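PDB 2XMZ: hydrolase, alpha/beta hydrolase FOLD family from Staphylococcus aureus, which probably catalyses the formation of 2-succinyl-6-hydroxy-2,4-cyclohexadiene-1-carboxylate, a step in menaquinone biosynthesis, as the lyase MenH. Local coordinates for residues A[110-115]-A[261-266]; A[132-137]-A[187-192]; A[210-215]-A[230-235]. One frame throughout, in Å; residues are numbered along the deposited sequence. Where two conformers were deposited one is given.

Contact 1 of 3, residues A[110-115]-A[261-266]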
ATOM      1  N   ASN A 110     -14.406  -5.680   0.444  1.00 25.60           N
ATOM      2  CA  ASN A 110     -13.535  -5.907   1.614  1.00 26.18           C
ATOM      3  C   ASN A 110     -12.317  -4.998   1.538  1.00 24.60           C
ATOM      4  O   ASN A 110     -11.942  -4.504   0.448  1.00 24.73           O
ATOM      5  CB  ASN A 110     -13.006  -7.357   1.673  1.00 26.54           C
ATOM      6  CG  ASN A 110     -14.109  -8.396   1.653  1.00 29.16           C
ATOM      7  OD1 ASN A 110     -14.801  -8.611   2.648  1.00 32.36           O
ATOM      8  ND2 ASN A 110     -14.249  -9.077   0.529  1.00 30.03           N
ATOM      9  N   LEU A 111     -11.667  -4.819   2.684  1.00 23.67           N
ATOM     10  CA  LEU A 111     -10.493  -3.969   2.755  1.00 21.96           C
ATOM     11  C   LEU A 111      -9.353  -4.682   3.448  1.00 21.40           C
ATOM     12  O   LEU A 111      -9.546  -5.328   4.463  1.00 21.97           O
ATOM     13  CB  LEU A 111     -10.831  -2.660   3.468  1.00 21.21           C
ATOM     14  CG  LEU A 111      -9.734  -1.597   3.560  1.00 21.73           C
ATOM     15  CD1 LEU A 111      -9.305  -1.042   2.154  1.00 16.96           C
ATOM     16  CD2 LEU A 111     -10.184  -0.478   4.486  1.00 22.14           C
ATOM     17  N   ILE A 112      -8.153  -4.593   2.882  1.00 21.41           N
ATOM     18  CA  ILE A 112      -6.984  -5.185   3.547  1.00 21.52           C
ATOM     19  C   ILE A 112      -5.878  -4.164   3.621  1.00 20.54           C
ATOM     20  O   ILE A 112      -5.518  -3.522   2.627  1.00 20.83           O
ATOM     21  CB  ILE A 112      -6.455  -6.512   2.907  1.00 21.62           C
ATOM     22  CG1 ILE A 112      -7.567  -7.547   2.818  1.00 22.65           C
ATOM     23  CG2 ILE A 112      -5.338  -7.079   3.777  1.00 20.08           C
ATOM     24  CD1 ILE A 112      -7.234  -8.800   1.921  1.00 23.81           C
ATOM     25  N   LEU A 113      -5.337  -4.031   4.824  1.00 20.78           N
ATOM     26  CA  LEU A 113      -4.344  -3.029   5.132  1.00 20.32           C
ATOM     27  C   LEU A 113      -3.118  -3.701   5.740  1.00 21.14           C
ATOM     28  O   LEU A 113      -3.221  -4.400   6.760  1.00 21.73           O
ATOM     29  CB  LEU A 113      -4.939  -2.035   6.144  1.00 20.25           C
ATOM     30  CG  LEU A 113      -6.264  -1.382   5.697  1.00 21.36           C
ATOM     31  CD1 LEU A 113      -6.800  -0.532   6.828  1.00 24.21           C
ATOM     32  CD2 LEU A 113      -6.079  -0.536   4.454  1.00 21.20           C
ATOM     33  N   GLU A 114      -1.962  -3.462   5.134  1.00 20.29           N
ATOM     34  CA  GLU A 114      -0.725  -4.011   5.631  1.00 20.85           C
ATOM     35  C   GLU A 114       0.200  -2.874   5.999  1.00 20.45           C
ATOM     36  O   GLU A 114       0.577  -2.037   5.146  1.00 20.95           O
ATOM     37  CB  GLU A 114      -0.039  -4.920   4.600  1.00 21.01           C
ATOM     38  CG  GLU A 114       1.315  -5.469   5.113  1.00 20.01           C
ATOM     39  CD  GLU A 114       2.222  -6.004   4.014  1.00 22.42           C
ATOM     40  OE1 GLU A 114       1.831  -5.991   2.825  1.00 21.65           O
ATOM     41  OE2 GLU A 114       3.357  -6.415   4.341  1.00 22.96           O
ATOM     42  N   SER A 115       0.558  -2.828   7.268  1.00 21.61           N
ATOM     43  CA  SER A 115       1.557  -1.870   7.762  1.00 21.88           C
ATOM     44  C   SER A 115       1.286  -0.442   7.258  1.00 21.47           C
ATOM     45  O   SER A 115       2.143   0.188   6.646  1.00 20.46           O
ATOM     46  CB  SER A 115       2.947  -2.338   7.336  1.00 22.49           C
ATOM     47  OG  SER A 115       3.220  -3.611   7.875  1.00 24.98           O
ATOM     48  N   GLY A 261      -7.361 -16.803   4.023  1.00 36.74           N
ATOM     49  CA  GLY A 261      -8.280 -17.172   5.099  1.00 37.72           C
ATOM     50  C   GLY A 261      -9.336 -16.105   5.350  1.00 37.13           C
ATOM     51  O   GLY A 261     -10.508 -16.427   5.597  1.00 38.14           O
ATOM     52  N   PHE A 262      -8.917 -14.841   5.303  1.00 35.08           N
ATOM     53  CA  PHE A 262      -9.832 -13.696   5.382  1.00 34.59           C
ATOM     54  C   PHE A 262     -10.778 -13.743   4.191  1.00 35.65           C
ATOM     55  O   PHE A 262     -12.000 -13.794   4.365  1.00 36.57           O
ATOM     56  CB  PHE A 262      -9.038 -12.376   5.377  1.00 32.54           C
ATOM     57  CG  PHE A 262      -9.890 -11.118   5.229  1.00 31.17           C
ATOM     58  CD1 PHE A 262     -10.687 -10.657   6.285  1.00 31.36           C
ATOM     59  CD2 PHE A 262      -9.872 -10.388   4.040  1.00 28.59           C
ATOM     60  CE1 PHE A 262     -11.455  -9.466   6.146  1.00 30.17           C
ATOM     61  CE2 PHE A 262     -10.636  -9.207   3.882  1.00 28.48           C
ATOM     62  CZ  PHE A 262     -11.420  -8.739   4.951  1.00 27.50           C
ATOM     63  N   LEU A 263     -10.206 -13.765   2.988  1.00 35.66           N
ATOM     64  CA  LEU A 263     -10.994 -13.909   1.760  1.00 37.48           C
ATOM     65  C   LEU A 263     -11.946 -15.106   1.808  1.00 39.61           C
ATOM     66  O   LEU A 263     -13.074 -14.999   1.348  1.00 40.24           O
ATOM     67  CB  LEU A 263     -10.105 -13.977   0.512  1.00 37.08           C
ATOM     68  CG  LEU A 263      -9.223 -12.760   0.175  1.00 35.63           C
ATOM     69  CD1 LEU A 263      -8.339 -13.062  -1.023  1.00 34.31           C
ATOM     70  CD2 LEU A 263     -10.032 -11.482  -0.068  1.00 35.75           C
ATOM     71  N   LYS A 264     -11.486 -16.228   2.363  1.00 41.61           N
ATOM     72  CA  LYS A 264     -12.319 -17.430   2.554  1.00 44.48           C
ATOM     73  C   LYS A 264     -13.535 -17.091   3.433  1.00 45.49           C
ATOM     74  O   LYS A 264     -14.677 -17.367   3.055  1.00 45.78           O
ATOM     75  CB  LYS A 264     -11.505 -18.563   3.215  1.00 45.32           C
ATOM     76  CG  LYS A 264     -11.612 -19.971   2.580  1.00 46.84           C
ATOM     77  CD  LYS A 264     -13.035 -20.456   2.401  1.00 46.89           C
ATOM     78  CE  LYS A 264     -13.077 -21.879   1.837  0.50 48.16           C
ATOM     79  NZ  LYS A 264     -12.587 -22.905   2.806  0.50 46.83           N
ATOM     80  N   GLU A 265     -13.269 -16.469   4.586  1.00 45.91           N
ATOM     81  CA  GLU A 265     -14.300 -16.114   5.570  1.00 48.36           C
ATOM     82  C   GLU A 265     -15.338 -15.147   5.033  1.00 48.95           C
ATOM     83  O   GLU A 265     -16.501 -15.202   5.422  1.00 50.02           O
ATOM     84  CB  GLU A 265     -13.669 -15.528   6.830  1.00 47.22           C
ATOM     85  CG  GLU A 265     -12.979 -16.554   7.687  1.00 50.89           C
ATOM     86  CD  GLU A 265     -11.961 -15.953   8.633  1.00 52.10           C
ATOM     87  OE1 GLU A 265     -11.608 -14.764   8.475  1.00 52.92           O
ATOM     88  OE2 GLU A 265     -11.507 -16.686   9.539  1.00 55.34           O
ATOM     89  N   GLU A 266     -14.910 -14.265   4.139  1.00 49.23           N
ATOM     90  CA  GLU A 266     -15.782 -13.217   3.628  1.00 50.79           C
ATOM     91  C   GLU A 266     -16.411 -13.536   2.264  1.00 53.31           C
ATOM     92  O   GLU A 266     -17.147 -12.720   1.723  1.00 53.78           O
ATOM     93  CB  GLU A 266     -15.059 -11.860   3.629  1.00 48.65           C
ATOM     94  CG  GLU A 266     -14.419 -11.468   4.973  1.00 47.05           C
ATOM     95  CD  GLU A 266     -15.412 -11.345   6.139  1.00 46.88           C
ATOM     96  OE1 GLU A 266     -16.605 -11.079   5.909  1.00 46.51           O
ATOM     97  OE2 GLU A 266     -14.984 -11.489   7.305  1.00 46.98           O
TER
HETATM   98  O   HOH W   1     -17.162  -9.567   2.378  1.00 29.14           O

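Contact 2 of 3, residues A[132-137]-A[187-192]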
ATOM      1  N   VAL A 132       9.888  16.891   6.468  1.00 30.66           N
ATOM      2  CA  VAL A 132      10.798  15.780   6.246  1.00 30.76           C
ATOM      3  C   VAL A 132      10.629  15.222   4.831  1.00 29.12           C
ATOM      4  O   VAL A 132      11.610  15.018   4.130  1.00 29.41           O
ATOM      5  CB  VAL A 132      10.584  14.659   7.279  1.00 30.89           C
ATOM      6  CG1 VAL A 132      11.339  13.408   6.872  1.00 32.19           C
ATOM      7  CG2 VAL A 132      11.038  15.118   8.654  1.00 33.74           C
ATOM      8  N   ASP A 133       9.387  14.988   4.415  1.00 27.81           N
ATOM      9  CA  ASP A 133       9.123  14.489   3.060  1.00 27.15           C
ATOM     10  C   ASP A 133       9.457  15.493   1.977  1.00 27.14           C
ATOM     11  O   ASP A 133       9.906  15.100   0.895  1.00 27.20           O
ATOM     12  CB  ASP A 133       7.689  14.019   2.923  1.00 26.09           C
ATOM     13  CG  ASP A 133       7.450  12.725   3.648  1.00 26.64           C
ATOM     14  OD1 ASP A 133       8.443  12.025   3.982  1.00 29.94           O
ATOM     15  OD2 ASP A 133       6.276  12.398   3.860  1.00 28.24           O
ATOM     16  N   ASP A 134       9.258  16.779   2.273  1.00 27.27           N
ATOM     17  CA  ASP A 134       9.705  17.840   1.367  1.00 28.19           C
ATOM     18  C   ASP A 134      11.244  17.860   1.239  1.00 28.95           C
ATOM     19  O   ASP A 134      11.781  17.953   0.122  1.00 28.40           O
ATOM     20  CB  ASP A 134       9.137  19.199   1.794  1.00 30.01           C
ATOM     21  CG  ASP A 134       7.620  19.333   1.495  1.00 31.31           C
ATOM     22  OD1 ASP A 134       6.978  18.372   0.994  1.00 35.80           O
ATOM     23  OD2 ASP A 134       7.057  20.400   1.791  1.00 35.07           O
ATOM     24  N   ALA A 135      11.941  17.732   2.369  1.00 28.40           N
ATOM     25  CA  ALA A 135      13.413  17.617   2.368  1.00 28.96           C
ATOM     26  C   ALA A 135      13.868  16.391   1.559  1.00 28.57           C
ATOM     27  O   ALA A 135      14.769  16.480   0.723  1.00 29.26           O
ATOM     28  CB  ALA A 135      13.939  17.540   3.783  1.00 28.91           C
ATOM     29  N   ARG A 136      13.236  15.253   1.828  1.00 28.14           N
ATOM     30  CA  ARG A 136      13.496  14.020   1.094  1.00 28.84           C
ATOM     31  C   ARG A 136      13.285  14.195  -0.414  1.00 29.04           C
ATOM     32  O   ARG A 136      14.144  13.790  -1.207  1.00 29.47           O
ATOM     33  CB  ARG A 136      12.622  12.892   1.611  1.00 27.71           C
ATOM     34  CG  ARG A 136      12.976  12.393   2.986  1.00 28.57           C
ATOM     35  CD  ARG A 136      12.126  11.186   3.286  1.00 28.74           C
ATOM     36  NE  ARG A 136      12.564  10.522   4.498  1.00 32.12           N
ATOM     37  CZ  ARG A 136      11.762  10.111   5.469  1.00 34.64           C
ATOM     38  NH1 ARG A 136      10.438  10.254   5.378  1.00 37.06           N
ATOM     39  NH2 ARG A 136      12.286   9.519   6.523  1.00 36.87           N
ATOM     40  N   ALA A 137      12.158  14.807  -0.801  1.00 29.04           N
ATOM     41  CA  ALA A 137      11.915  15.146  -2.219  1.00 29.26           C
ATOM     42  C   ALA A 137      13.042  16.004  -2.818  1.00 30.69           C
ATOM     43  O   ALA A 137      13.518  15.725  -3.913  1.00 30.98           O
ATOM     44  CB  ALA A 137      10.551  15.818  -2.401  1.00 28.05           C
ATOM     45  N   ALA A 187       5.749  12.255  -5.848  1.00 20.82           N
ATOM     46  CA  ALA A 187       4.901  11.413  -4.987  1.00 21.74           C
ATOM     47  C   ALA A 187       4.920  11.901  -3.536  1.00 22.02           C
ATOM     48  O   ALA A 187       3.860  12.052  -2.911  1.00 23.24           O
ATOM     49  CB  ALA A 187       5.317   9.924  -5.071  1.00 21.04           C
ATOM     50  N   LEU A 188       6.107  12.141  -3.003  1.00 22.56           N
ATOM     51  CA  LEU A 188       6.235  12.687  -1.634  1.00 23.54           C
ATOM     52  C   LEU A 188       5.528  14.026  -1.451  1.00 24.40           C
ATOM     53  O   LEU A 188       4.751  14.192  -0.508  1.00 24.25           O
ATOM     54  CB  LEU A 188       7.705  12.811  -1.218  1.00 24.41           C
ATOM     55  CG  LEU A 188       8.444  11.485  -0.979  1.00 24.29           C
ATOM     56  CD1 LEU A 188       9.938  11.740  -0.788  1.00 24.99           C
ATOM     57  CD2 LEU A 188       7.844  10.687   0.194  1.00 25.09           C
ATOM     58  N   ARG A 189       5.797  14.982  -2.346  1.00 25.15           N
ATOM     59  CA  ARG A 189       5.176  16.310  -2.218  1.00 25.46           C
ATOM     60  C   ARG A 189       3.651  16.286  -2.366  1.00 24.31           C
ATOM     61  O   ARG A 189       2.965  17.030  -1.676  1.00 24.97           O
ATOM     62  CB  ARG A 189       5.810  17.338  -3.176  1.00 26.96           C
ATOM     63  CG  ARG A 189       7.356  17.433  -3.078  1.00 30.58           C
ATOM     64  CD  ARG A 189       7.948  18.711  -3.664  1.00 36.99           C
ATOM     65  NE  ARG A 189       9.270  18.493  -4.275  1.00 41.00           N
ATOM     66  CZ  ARG A 189      10.456  18.790  -3.726  1.00 43.55           C
ATOM     67  NH1 ARG A 189      10.566  19.315  -2.491  1.00 44.66           N
ATOM     68  NH2 ARG A 189      11.557  18.538  -4.416  1.00 43.04           N
ATOM     69  N   ASP A 190       3.127  15.461  -3.272  1.00 22.51           N
ATOM     70  CA  ASP A 190       1.686  15.449  -3.581  1.00 22.09           C
ATOM     71  C   ASP A 190       0.863  14.505  -2.719  1.00 21.41           C
ATOM     72  O   ASP A 190      -0.270  14.819  -2.400  1.00 22.23           O
ATOM     73  CB  ASP A 190       1.408  15.123  -5.053  1.00 20.94           C
ATOM     74  CG  ASP A 190       1.936  16.168  -5.985  1.00 22.22           C
ATOM     75  OD1 ASP A 190       2.551  17.133  -5.495  1.00 22.74           O
ATOM     76  OD2 ASP A 190       1.744  16.018  -7.198  1.00 22.20           O
ATOM     77  N   TYR A 191       1.394  13.346  -2.362  1.00 21.68           N
ATOM     78  CA  TYR A 191       0.575  12.425  -1.531  1.00 21.39           C
ATOM     79  C   TYR A 191       1.316  11.736  -0.396  1.00 21.78           C
ATOM     80  O   TYR A 191       0.875  10.695   0.131  1.00 21.26           O
ATOM     81  CB  TYR A 191      -0.286  11.465  -2.357  1.00 20.81           C
ATOM     82  CG  TYR A 191       0.418  10.421  -3.199  1.00 20.85           C
ATOM     83  CD1 TYR A 191       0.413   9.080  -2.802  1.00 20.56           C
ATOM     84  CD2 TYR A 191       1.025  10.748  -4.410  1.00 22.44           C
ATOM     85  CE1 TYR A 191       0.975   8.089  -3.575  1.00 20.31           C
ATOM     86  CE2 TYR A 191       1.620   9.747  -5.217  1.00 20.74           C
ATOM     87  CZ  TYR A 191       1.590   8.412  -4.775  1.00 21.07           C
ATOM     88  OH  TYR A 191       2.135   7.374  -5.502  1.00 18.01           O
ATOM     89  N   GLY A 192       2.422  12.356   0.004  1.00 22.58           N
ATOM     90  CA  GLY A 192       3.108  11.968   1.213  1.00 23.48           C
ATOM     91  C   GLY A 192       2.169  12.076   2.392  1.00 23.99           C
ATOM     92  O   GLY A 192       1.128  12.780   2.340  1.00 24.06           O
TER

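Contact 3 of 3, residues A[210-215]-A[230-235]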
ATOM      1  N   THR A 210     -12.755  -5.747   7.151  1.00 24.91           N
ATOM      2  CA  THR A 210     -11.397  -5.192   7.012  1.00 24.73           C
ATOM      3  C   THR A 210     -10.401  -6.082   7.747  1.00 25.47           C
ATOM      4  O   THR A 210     -10.617  -6.437   8.926  1.00 25.90           O
ATOM      5  CB  THR A 210     -11.336  -3.744   7.542  1.00 24.55           C
ATOM      6  OG1 THR A 210     -12.224  -2.927   6.771  1.00 25.17           O
ATOM      7  CG2 THR A 210      -9.926  -3.145   7.431  1.00 21.28           C
ATOM      8  N   LEU A 211      -9.344  -6.491   7.044  1.00 24.12           N
ATOM      9  CA  LEU A 211      -8.247  -7.210   7.681  1.00 24.49           C
ATOM     10  C   LEU A 211      -7.093  -6.232   7.840  1.00 23.18           C
ATOM     11  O   LEU A 211      -6.700  -5.599   6.894  1.00 22.45           O
ATOM     12  CB  LEU A 211      -7.779  -8.393   6.830  1.00 25.07           C
ATOM     13  CG  LEU A 211      -6.564  -9.190   7.342  1.00 25.06           C
ATOM     14  CD1 LEU A 211      -6.871  -9.957   8.672  1.00 25.59           C
ATOM     15  CD2 LEU A 211      -6.069 -10.146   6.264  1.00 24.17           C
ATOM     16  N   ILE A 212      -6.569  -6.112   9.053  1.00 23.79           N
ATOM     17  CA  ILE A 212      -5.414  -5.253   9.318  1.00 22.92           C
ATOM     18  C   ILE A 212      -4.217  -6.097   9.739  1.00 23.43           C
ATOM     19  O   ILE A 212      -4.323  -6.945  10.637  1.00 24.98           O
ATOM     20  CB  ILE A 212      -5.747  -4.181  10.382  1.00 23.26           C
ATOM     21  CG1 ILE A 212      -6.890  -3.284   9.883  1.00 23.76           C
ATOM     22  CG2 ILE A 212      -4.499  -3.381  10.747  1.00 22.07           C
ATOM     23  CD1 ILE A 212      -7.728  -2.614  10.988  1.00 24.06           C
ATOM     24  N   LEU A 213      -3.087  -5.882   9.067  1.00 22.55           N
ATOM     25  CA  LEU A 213      -1.870  -6.637   9.331  1.00 23.40           C
ATOM     26  C   LEU A 213      -0.780  -5.663   9.742  1.00 23.19           C
ATOM     27  O   LEU A 213      -0.626  -4.595   9.141  1.00 22.75           O
ATOM     28  CB  LEU A 213      -1.436  -7.427   8.092  1.00 23.71           C
ATOM     29  CG  LEU A 213      -2.481  -8.341   7.437  1.00 26.30           C
ATOM     30  CD1 LEU A 213      -1.960  -8.951   6.158  1.00 29.01           C
ATOM     31  CD2 LEU A 213      -2.937  -9.439   8.379  1.00 27.39           C
ATOM     32  N   ALA A 214      -0.036  -6.032  10.776  1.00 23.38           N
ATOM     33  CA  ALA A 214       1.159  -5.288  11.172  1.00 23.64           C
ATOM     34  C   ALA A 214       2.233  -6.307  11.549  1.00 24.43           C
ATOM     35  O   ALA A 214       1.917  -7.429  11.917  1.00 25.56           O
ATOM     36  CB  ALA A 214       0.851  -4.360  12.352  1.00 24.04           C
ATOM     37  N   GLY A 215       3.495  -5.919  11.456  1.00 24.23           N
ATOM     38  CA  GLY A 215       4.575  -6.822  11.795  1.00 24.96           C
ATOM     39  C   GLY A 215       4.985  -6.579  13.224  1.00 25.82           C
ATOM     40  O   GLY A 215       5.120  -5.444  13.634  1.00 25.70           O
ATOM     41  N   ASN A 230      -9.724  -0.780  16.349  1.00 26.89           N
ATOM     42  CA  ASN A 230     -10.714  -0.302  17.309  1.00 28.79           C
ATOM     43  C   ASN A 230     -11.812   0.517  16.670  1.00 27.74           C
ATOM     44  O   ASN A 230     -12.938   0.549  17.164  1.00 28.20           O
ATOM     45  CB  ASN A 230     -10.059   0.594  18.371  1.00 30.07           C
ATOM     46  CG  ASN A 230      -9.291  -0.175  19.409  1.00 35.68           C
ATOM     47  OD1 ASN A 230      -9.508  -1.374  19.605  1.00 40.79           O
ATOM     48  ND2 ASN A 230      -8.390   0.522  20.112  1.00 37.49           N
ATOM     49  N   LEU A 231     -11.454   1.229  15.603  1.00 26.24           N
ATOM     50  CA  LEU A 231     -12.296   2.273  15.031  1.00 25.81           C
ATOM     51  C   LEU A 231     -13.064   1.818  13.792  1.00 24.82           C
ATOM     52  O   LEU A 231     -14.138   2.332  13.511  1.00 24.51           O
ATOM     53  CB  LEU A 231     -11.446   3.510  14.694  1.00 25.20           C
ATOM     54  CG  LEU A 231     -11.000   4.313  15.948  1.00 27.31           C
ATOM     55  CD1 LEU A 231      -9.993   5.422  15.596  1.00 27.41           C
ATOM     56  CD2 LEU A 231     -12.197   4.877  16.705  1.00 28.23           C
ATOM     57  N   ILE A 232     -12.484   0.888  13.046  1.00 23.51           N
ATOM     58  CA  ILE A 232     -13.157   0.282  11.879  1.00 23.44           C
ATOM     59  C   ILE A 232     -14.058  -0.820  12.439  1.00 24.50           C
ATOM     60  O   ILE A 232     -13.557  -1.758  13.062  1.00 24.27           O
ATOM     61  CB  ILE A 232     -12.128  -0.259  10.858  1.00 21.67           C
ATOM     62  CG1 ILE A 232     -11.237   0.884  10.363  1.00 21.57           C
ATOM     63  CG2 ILE A 232     -12.831  -1.021   9.698  1.00 22.99           C
ATOM     64  CD1 ILE A 232     -10.133   0.444   9.394  1.00 20.61           C
ATOM     65  N   PRO A 233     -15.396  -0.686  12.272  1.00 26.32           N
ATOM     66  CA  PRO A 233     -16.306  -1.538  13.049  1.00 28.02           C
ATOM     67  C   PRO A 233     -16.244  -3.047  12.747  1.00 28.74           C
ATOM     68  O   PRO A 233     -16.374  -3.851  13.677  1.00 27.85           O
ATOM     69  CB  PRO A 233     -17.696  -0.978  12.706  1.00 29.53           C
ATOM     70  CG  PRO A 233     -17.518  -0.251  11.441  1.00 27.37           C
ATOM     71  CD  PRO A 233     -16.136   0.307  11.474  1.00 26.14           C
ATOM     72  N   ASN A 234     -16.076  -3.425  11.474  1.00 28.14           N
ATOM     73  CA  ASN A 234     -15.930  -4.854  11.101  1.00 29.52           C
ATOM     74  C   ASN A 234     -14.492  -5.182  10.684  1.00 29.37           C
ATOM     75  O   ASN A 234     -14.213  -5.459   9.513  1.00 29.70           O
ATOM     76  CB  ASN A 234     -16.936  -5.189  10.001  0.50 29.73           C
ATOM     77  CG  ASN A 234     -18.335  -4.751  10.363  0.50 29.15           C
ATOM     78  OD1 ASN A 234     -18.937  -5.280  11.299  0.50 30.72           O
ATOM     79  ND2 ASN A 234     -18.850  -3.758   9.648  0.50 25.49           N
ATOM     80  N   SER A 235     -13.568  -5.109  11.648  1.00 29.30           N
ATOM     81  CA  SER A 235     -12.131  -5.253  11.358  1.00 28.66           C
ATOM     82  C   SER A 235     -11.561  -6.447  12.128  1.00 29.50           C
ATOM     83  O   SER A 235     -12.064  -6.787  13.187  1.00 29.95           O
ATOM     84  CB  SER A 235     -11.379  -3.985  11.774  1.00 27.11           C
ATOM     85  OG  SER A 235     -11.526  -3.778  13.169  1.00 31.01           O
TER

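Contact 1 of 3, residues A[110-115]-A[261-266]
The ring of Phe262 lies against the side chains of Asn110 and Ile112, which leave the same face of strand 110-114. Phe262 CE2 is 3.6 Å from Ile112 CG1; Asn110 CB lies almost as near. Both strand side chains meet the ring obliquely. Phe262 has its CG anti to the backbone N (chi1 171°), and this swings the ring off the helix toward the strand. Ile112 and Phe262 overlap head to tail, and Ile112 CD1 is 3.7 Å from Phe262 CD2. Leu263 adds a looser apolar contact, its CD2 4.4 Å from Ile112 CD1. This is the helix-on-sheet packing of the alpha/beta hydrolase fold. Helix 252-266 packs on one face of the sheet. Its 261-266 segment runs nearly antiparallel to strand 110-114 (164°), the segment axes 10.5 Å apart. Leu211 of the adjoining strand 210-215 also touches Phe262. Just past the strand, Ser115 OG bonds to the backbone O of His245, a residue of the probable Ser-His-Asp triad, which places this end close to the probable active site. The character changes toward Glu266. Glu266 bends back at its second torsion, and its CG sits 3.8 Å above the Phe262 ring plane, nearer its edge than its middle. Glu266 CB lies 3.4 Å from Asn110 OD1, a contact of carbon with oxygen. The amide and carboxylate planes are 58° apart. No direct hydrogen bond joins the segments. A water donates to Asn110 OD1 at 2.6 Å and also to the backbone O of Glu266. Asn110 ND2 is bonded to Thr86 OG1 on strand 84-90.

Contact 2 of 3, residues A[132-137]-A[187-192]
The guanidinium of Arg189 carries the methyl of Ala137 on one face, with CB 3.2 Å above the plane and over its centre. The backbone O of Asp134 approaches the same group obliquely. The guanidinium of Arg136 has Val132 CG1 over the centre of one face, a contact within its own helix. Segments 132-137 and 187-191, from helices 123-143 and 181-191, pack antiparallel (151°), their axes 8.6 Å apart. Both lie between strands 110-114 and 210-215, where many alpha/beta hydrolases insert a helical cap, and probably form part of it. Arg189 reaches across by bending at chi3 (-146°), which brings its flat end over Ala137. NH2 then makes a salt bridge with Asp141, further along helix 123-143. Asp134 OD1 stays 5.1 Å from Arg189 NH1, too far for a direct pair, though the opposite charges may still attract. Leu188 fills the more buried side. Its CD1 is 3.8 Å from Arg136 CB, while CD2 packs on the Asp133 carboxylate. That carboxylate is held from its own helix: OD2 pairs with Arg129, and OD1 accepts from Arg136 NH1 at 3.0 Å, the donor lying nearly along the C-O bond of Asp133.

Contact 3 of 3, residues A[210-215]-A[230-235]
Thr210 and Ser235 sit side by side at the tight end of the contact. The backbone N of Thr210 donates to Asn234 O at 2.8 Å (145° at the hydrogen). The Thr210 O faces the CA of Ser235 at 3.1 Å, in a CA-H...O contact. Next to this pairing, Ile232 turns its side chain inward, and it lies roughly perpendicular to that of Thr210. Ile232 CG2 is 3.5 Å from Thr210 OG1, which is itself bonded to Val208 O. Ile232 CG1 is anti to the carbonyl carbon and the chain runs on extended, which takes CD1 to 4.2 Å from Ile212 CD1. Ile212 CD1 also reaches Ser235 CB at 4.0 Å. The segments belong to a right-handed beta-alpha-beta crossover of the alpha/beta hydrolase fold. Strand 210-215 leads through helix 219-231 into the outermost parallel strand, 235-240, and the Thr210-Ser235 bridge marks where the two strands begin to pair. The outer side is much looser. Asn234 is solvent-exposed, and it meets strand 210-215 through its backbone O. Ser235 OG is close to two carbonyls, Ile232 O at 2.9 Å and the O of Ala229 on helix 219-231.

Overall arrangement
Contacts 1 and 3 share the central sheet, their centres about 9 Å apart. Strands 110-114 and 210-215 are neighbours in it, probably joined by Leu113 O to Leu213 N and Ser115 N to Leu213 O. Contact 1 packs a helix on the sheet through an aromatic ring and has a water at its polar end. Contact 3 works at the sheet's edge with backbone pairing and aliphatic chains. Both are largely buried. Contact 2 lies across the chain's centre from contact 1, about 30 Å between centres. It is only partly buried. Its charged groups pair mostly within helix 123-143 or, for Arg189, with Asp141; leucine and alanine make the apolar contact.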